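Local coordinates for putative heme binding protein (Tannerella forsythia, PDB 6EU8), which probably binds heme as a member of the HmuY-like family, with heme-binding properties that differ from those of Porphyromonas gingivalis HmuY, at residues A[19-30]-A[65-75]. Numbering follows the deposited sequence.
Sequences ATKYEMWTYVNL and IKIKWHIAIHR
Strands 24-28 and 71-74 run antiparallel, with Thr26–Ile73 and Val28–Ile71 as hydrogen-bonded pairs and Tyr27–Ala72 as the non-hydrogen-bonded pair between them. Ala72, whose single methyl lies against the Tyr27 ring (CB to CD2), lets that ring settle with its edge on the face of Trp69: Tyr27 CD2 lies 3.7 Å from Trp69 CE2, with the ring planes at 71°. Ile65 reaches the Tyr27 ring from over one face, its slim terminal CD1 sitting 3.6 Å from the centroid of that ring. Further along, His74 CB covers the broad indole face of Trp25 at its six-membered ring, while the indole NE1 bonds Asp40.

These are the two central strands of a four-stranded antiparallel sheet, with 35-39 and 77-80 as its outer strands, within the HmuY-type fold. A classic beta bulge interrupts the pairing where His70 and Ile71 both face Val28: Val28 O takes a bond from His70 N at 2.9 Å and a weak one from Ile71 N. Beyond the bulge, ND1 of the His70 imidazole accepts a hydrogen bond from Leu30 N (3.1 Å), and the Asn29 amide can donate where strand pairing stops, ND2 reaching Lys68 O from above the carbonyl plane.

At the other end a type I turn, Lys21 to Met24, meets His74 and Arg75. CG of His74 stands anti to the backbone N (chi1 159°), carrying NE2 to Tyr22 O, 2.8 Å away in the imidazole plane, though the bond is bent; Asp77 holds ND1, and the two bonds together fix the ring's rotation. Bends about CB-CG and CG-CD set Arg75 CD over the Tyr22 ring centre. Its long, planar guanidinium can stack and donate at once: it lies flat on Tyr22, planes 8° apart, while NH1 grips Thr20 O at 2.9 Å within its plane and NH2 bonds a malonate ion, probably from the crystallisation liquor.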
loop_
_atom_site.group_PDB
_atom_site.type_symbol
_atom_site.label_atom_id
_atom_site.label_comp_id
_atom_site.label_asym_id
_atom_site.label_seq_id
_atom_site.Cartn_x
_atom_site.Cartn_y
_atom_site.Cartn_z
ATOM N N ALA A 19 1.976 9.420 0.893
ATOM C CA ALA A 19 2.786 8.443 0.130
ATOM C C ALA A 19 3.290 9.053 -1.181
ATOM O O ALA A 19 3.493 8.353 -2.161
ATOM C CB ALA A 19 1.958 7.178 -0.117
ATOM N N THR A 20 3.561 10.366 -1.181
ATOM C CA THR A 20 3.993 11.047 -2.404
ATOM C C THR A 20 5.403 10.685 -2.888
ATOM O O THR A 20 5.683 10.783 -4.077
ATOM C CB THR A 20 3.928 12.599 -2.234
ATOM O OG1 THR A 20 4.741 13.015 -1.134
ATOM C CG2 THR A 20 2.491 13.042 -2.071
ATOM N N LYS A 21 6.300 10.274 -1.990
ATOM C CA LYS A 21 7.705 10.020 -2.361
ATOM C C LYS A 21 7.921 8.623 -2.944
ATOM O O LYS A 21 7.530 7.616 -2.310
ATOM C CB LYS A 21 8.626 10.224 -1.163
ATOM C CG LYS A 21 8.601 11.669 -0.656
ATOM C CD LYS A 21 9.758 12.059 0.238
ATOM C CE LYS A 21 9.826 13.587 0.326
ATOM N NZ LYS A 21 10.818 14.114 1.306
ATOM N N TYR A 22 8.569 8.537 -4.104
ATOM C CA TYR A 22 8.929 7.236 -4.713
ATOM C C TYR A 22 9.917 6.385 -3.848
ATOM O O TYR A 22 9.923 5.140 -3.947
ATOM C CB TYR A 22 9.440 7.437 -6.152
ATOM C CG TYR A 22 8.359 7.861 -7.142
ATOM C CD1 TYR A 22 7.590 6.948 -7.825
ATOM C CD2 TYR A 22 8.138 9.221 -7.402
ATOM C CE1 TYR A 22 6.595 7.328 -8.714
ATOM C CE2 TYR A 22 7.159 9.614 -8.291
ATOM C CZ TYR A 22 6.392 8.684 -8.949
ATOM O OH TYR A 22 5.394 9.077 -9.837
ATOM N N GLU A 23 10.719 7.037 -3.021
ATOM C CA GLU A 23 11.729 6.352 -2.198
ATOM C C GLU A 23 11.179 5.607 -0.992
ATOM O O GLU A 23 11.921 4.792 -0.432
ATOM C CB GLU A 23 12.806 7.338 -1.684
ATOM C CG GLU A 23 13.551 8.093 -2.792
ATOM C CD GLU A 23 12.943 9.444 -3.150
ATOM O OE1 GLU A 23 11.719 9.695 -2.946
ATOM O OE2 GLU A 23 13.716 10.272 -3.683
ATOM N N MET A 24 9.933 5.909 -0.556
ATOM C CA MET A 24 9.472 5.573 0.775
ATOM C C MET A 24 8.304 4.581 0.836
ATOM O O MET A 24 7.494 4.495 -0.096
ATOM C CB MET A 24 9.006 6.837 1.515
ATOM C CG MET A 24 9.971 8.003 1.620
ATOM S SD MET A 24 11.399 7.537 2.617
ATOM C CE MET A 24 12.543 8.889 2.308
ATOM N N TRP A 25 8.243 3.854 1.953
ATOM C CA TRP A 25 7.040 3.158 2.400
ATOM C C TRP A 25 6.548 3.778 3.713
ATOM O O TRP A 25 7.362 4.094 4.570
ATOM C CB TRP A 25 7.337 1.692 2.658
ATOM C CG TRP A 25 7.578 0.826 1.452
ATOM C CD1 TRP A 25 8.769 0.510 0.910
ATOM C CD2 TRP A 25 6.594 0.102 0.705
ATOM N NE1 TRP A 25 8.606 -0.331 -0.170
ATOM C CE2 TRP A 25 7.271 -0.595 -0.306
ATOM C CE3 TRP A 25 5.199 0.007 0.773
ATOM C CZ2 TRP A 25 6.605 -1.426 -1.198
ATOM C CZ3 TRP A 25 4.551 -0.779 -0.136
ATOM C CH2 TRP A 25 5.248 -1.487 -1.105
ATOM N N THR A 26 5.228 3.869 3.906
ATOM C CA THR A 26 4.632 4.226 5.201
ATOM C C THR A 26 3.909 3.006 5.768
ATOM O O THR A 26 2.961 2.494 5.144
ATOM C CB THR A 26 3.704 5.455 5.079
ATOM O OG1 THR A 26 4.489 6.561 4.611
ATOM C CG2 THR A 26 3.112 5.847 6.428
ATOM N N TYR A 27 4.366 2.531 6.939
ATOM C CA TYR A 27 3.830 1.347 7.633
ATOM C C TYR A 27 2.739 1.793 8.619
ATOM O O TYR A 27 2.956 2.743 9.369
ATOM C CB TYR A 27 4.991 0.588 8.345
ATOM C CG TYR A 27 6.099 0.166 7.381
ATOM C CD1 TYR A 27 7.171 1.022 7.068
ATOM C CD2 TYR A 27 6.052 -1.057 6.734
ATOM C CE1 TYR A 27 8.158 0.639 6.157
ATOM C CE2 TYR A 27 7.032 -1.439 5.800
ATOM C CZ TYR A 27 8.087 -0.582 5.524
ATOM O OH TYR A 27 9.076 -0.946 4.601
ATOM N N VAL A 28 1.572 1.143 8.578
ATOM C CA VAL A 28 0.358 1.601 9.304
ATOM C C VAL A 28 -0.171 0.516 10.252
ATOM O O VAL A 28 -0.470 -0.597 9.830
ATOM C CB VAL A 28 -0.795 1.984 8.327
ATOM C CG1 VAL A 28 -2.020 2.569 9.063
ATOM C CG2 VAL A 28 -0.309 2.955 7.246
ATOM N N ASN A 29 -0.303 0.888 11.548
ATOM C CA ASN A 29 -0.965 0.071 12.564
ATOM C C ASN A 29 -2.429 0.513 12.680
ATOM O O ASN A 29 -2.703 1.643 13.118
ATOM C CB ASN A 29 -0.256 0.272 13.912
ATOM C CG ASN A 29 -0.722 -0.704 14.975
ATOM O OD1 ASN A 29 -1.918 -0.921 15.152
ATOM N ND2 ASN A 29 0.228 -1.307 15.686
ATOM N N LEU A 30 -3.334 -0.330 12.220
ATOM C CA LEU A 30 -4.777 -0.043 12.232
ATOM C C LEU A 30 -5.408 -0.169 13.619
ATOM O O LEU A 30 -6.467 0.424 13.866
ATOM C CB LEU A 30 -5.496 -0.942 11.246
ATOM C CG LEU A 30 -5.054 -0.817 9.782
ATOM C CD1 LEU A 30 -5.614 -1.963 8.954
ATOM C CD2 LEU A 30 -5.483 0.542 9.224
ATOM N N ILE A 65 11.898 -0.991 11.734
ATOM C CA ILE A 65 10.511 -0.611 11.995
ATOM C C ILE A 65 10.196 -0.969 13.447
ATOM O O ILE A 65 10.229 -2.140 13.818
ATOM C CB ILE A 65 9.494 -1.334 11.071
ATOM C CG1 ILE A 65 9.845 -1.158 9.583
ATOM C CG2 ILE A 65 8.085 -0.810 11.354
ATOM C CD1 ILE A 65 9.150 -2.155 8.678
ATOM N N LYS A 66 9.880 0.032 14.258
ATOM C CA LYS A 66 9.644 -0.207 15.700
ATOM C C LYS A 66 8.211 -0.647 16.039
ATOM O O LYS A 66 8.015 -1.496 16.923
ATOM C CB LYS A 66 10.055 1.027 16.512
ATOM C CG LYS A 66 11.449 1.559 16.184
ATOM C CD LYS A 66 12.491 0.444 16.090
ATOM C CE LYS A 66 13.915 0.977 16.030
ATOM N NZ LYS A 66 14.894 -0.124 15.797
ATOM N N ILE A 67 7.219 -0.091 15.343
ATOM C CA ILE A 67 5.810 -0.441 15.591
ATOM C C ILE A 67 5.427 -1.791 15.005
ATOM O O ILE A 67 6.040 -2.231 14.024
ATOM C CB ILE A 67 4.819 0.655 15.088
ATOM C CG1 ILE A 67 4.905 0.903 13.563
ATOM C CG2 ILE A 67 5.047 1.972 15.820
ATOM C CD1 ILE A 67 3.804 1.808 13.044
ATOM N N LYS A 68 4.408 -2.442 15.587
ATOM C CA LYS A 68 3.646 -3.474 14.885
ATOM C C LYS A 68 2.860 -2.775 13.771
ATOM O O LYS A 68 2.515 -1.613 13.917
ATOM C CB LYS A 68 2.648 -4.191 15.812
ATOM C CG LYS A 68 3.270 -5.227 16.743
ATOM C CD LYS A 68 2.177 -5.943 17.530
ATOM C CE LYS A 68 2.705 -7.123 18.333
ATOM N NZ LYS A 68 3.243 -6.673 19.645
ATOM N N TRP A 69 2.575 -3.493 12.696
ATOM C CA TRP A 69 1.862 -2.885 11.557
ATOM C C TRP A 69 1.103 -3.925 10.730
ATOM O O TRP A 69 1.392 -5.123 10.779
ATOM C CB TRP A 69 2.842 -2.038 10.711
ATOM C CG TRP A 69 3.905 -2.850 10.047
ATOM C CD1 TRP A 69 5.075 -3.303 10.606
ATOM C CD2 TRP A 69 3.893 -3.347 8.704
ATOM N NE1 TRP A 69 5.778 -4.049 9.706
ATOM C CE2 TRP A 69 5.082 -4.095 8.521
ATOM C CE3 TRP A 69 2.991 -3.230 7.631
ATOM C CZ2 TRP A 69 5.390 -4.737 7.308
ATOM C CZ3 TRP A 69 3.286 -3.862 6.447
ATOM C CH2 TRP A 69 4.481 -4.599 6.283
ATOM N N HIS A 70 0.111 -3.430 9.960
ATOM C CA HIS A 70 -0.824 -4.239 9.231
ATOM C C HIS A 70 -0.762 -4.046 7.707
ATOM O O HIS A 70 -0.772 -5.028 6.965
ATOM C CB HIS A 70 -2.217 -3.934 9.740
ATOM C CG HIS A 70 -2.367 -4.207 11.205
ATOM N ND1 HIS A 70 -2.332 -3.213 12.146
ATOM C CD2 HIS A 70 -2.500 -5.372 11.877
ATOM C CE1 HIS A 70 -2.449 -3.751 13.352
ATOM N NE2 HIS A 70 -2.545 -5.053 13.211
ATOM N N ILE A 71 -0.752 -2.781 7.274
ATOM C CA ILE A 71 -0.617 -2.456 5.838
ATOM C C ILE A 71 0.479 -1.408 5.647
ATOM O O ILE A 71 0.855 -0.711 6.578
ATOM C CB ILE A 71 -1.948 -1.973 5.181
ATOM C CG1 ILE A 71 -2.427 -0.643 5.739
ATOM C CG2 ILE A 71 -3.050 -3.044 5.298
ATOM C CD1 ILE A 71 -3.551 -0.028 4.917
ATOM N N ALA A 72 1.045 -1.337 4.432
ATOM C CA ALA A 72 2.042 -0.321 4.058
ATOM C C ALA A 72 1.778 0.195 2.653
ATOM O O ALA A 72 1.292 -0.546 1.795
ATOM C CB ALA A 72 3.444 -0.864 4.167
ATOM N N ILE A 73 2.095 1.478 2.459
ATOM C CA ILE A 73 1.718 2.220 1.262
ATOM C C ILE A 73 2.976 2.898 0.665
ATOM O O ILE A 73 3.746 3.562 1.375
ATOM C CB ILE A 73 0.612 3.267 1.584
ATOM C CG1 ILE A 73 -0.612 2.590 2.258
ATOM C CG2 ILE A 73 0.184 4.028 0.311
ATOM C CD1 ILE A 73 -1.710 3.572 2.624
ATOM N N HIS A 74 3.166 2.715 -0.659
ATOM C CA HIS A 74 4.209 3.375 -1.454
ATOM C C HIS A 74 3.511 3.896 -2.699
ATOM O O HIS A 74 3.055 3.111 -3.488
ATOM C CB HIS A 74 5.309 2.390 -1.856
ATOM C CG HIS A 74 6.140 2.831 -3.046
ATOM N ND1 HIS A 74 5.785 2.563 -4.352
ATOM C CD2 HIS A 74 7.325 3.492 -3.110
ATOM C CE1 HIS A 74 6.694 3.058 -5.166
ATOM N NE2 HIS A 74 7.637 3.621 -4.437
ATOM N N ARG A 75 3.446 5.231 -2.890
ATOM C CA ARG A 75 2.622 5.776 -3.971
ATOM C C ARG A 75 1.225 5.122 -3.938
ATOM O O ARG A 75 0.585 5.257 -2.899
ATOM C CB ARG A 75 3.336 5.630 -5.313
ATOM C CG ARG A 75 4.668 6.380 -5.431
ATOM C CD ARG A 75 4.564 7.918 -5.587
ATOM N NE ARG A 75 3.647 8.302 -6.658
ATOM C CZ ARG A 75 3.351 9.568 -7.003
ATOM N NH1 ARG A 75 3.875 10.583 -6.352
ATOM N NH2 ARG A 75 2.483 9.797 -7.977
HETATM O O HOH W 1 5.525 6.384 -0.753
#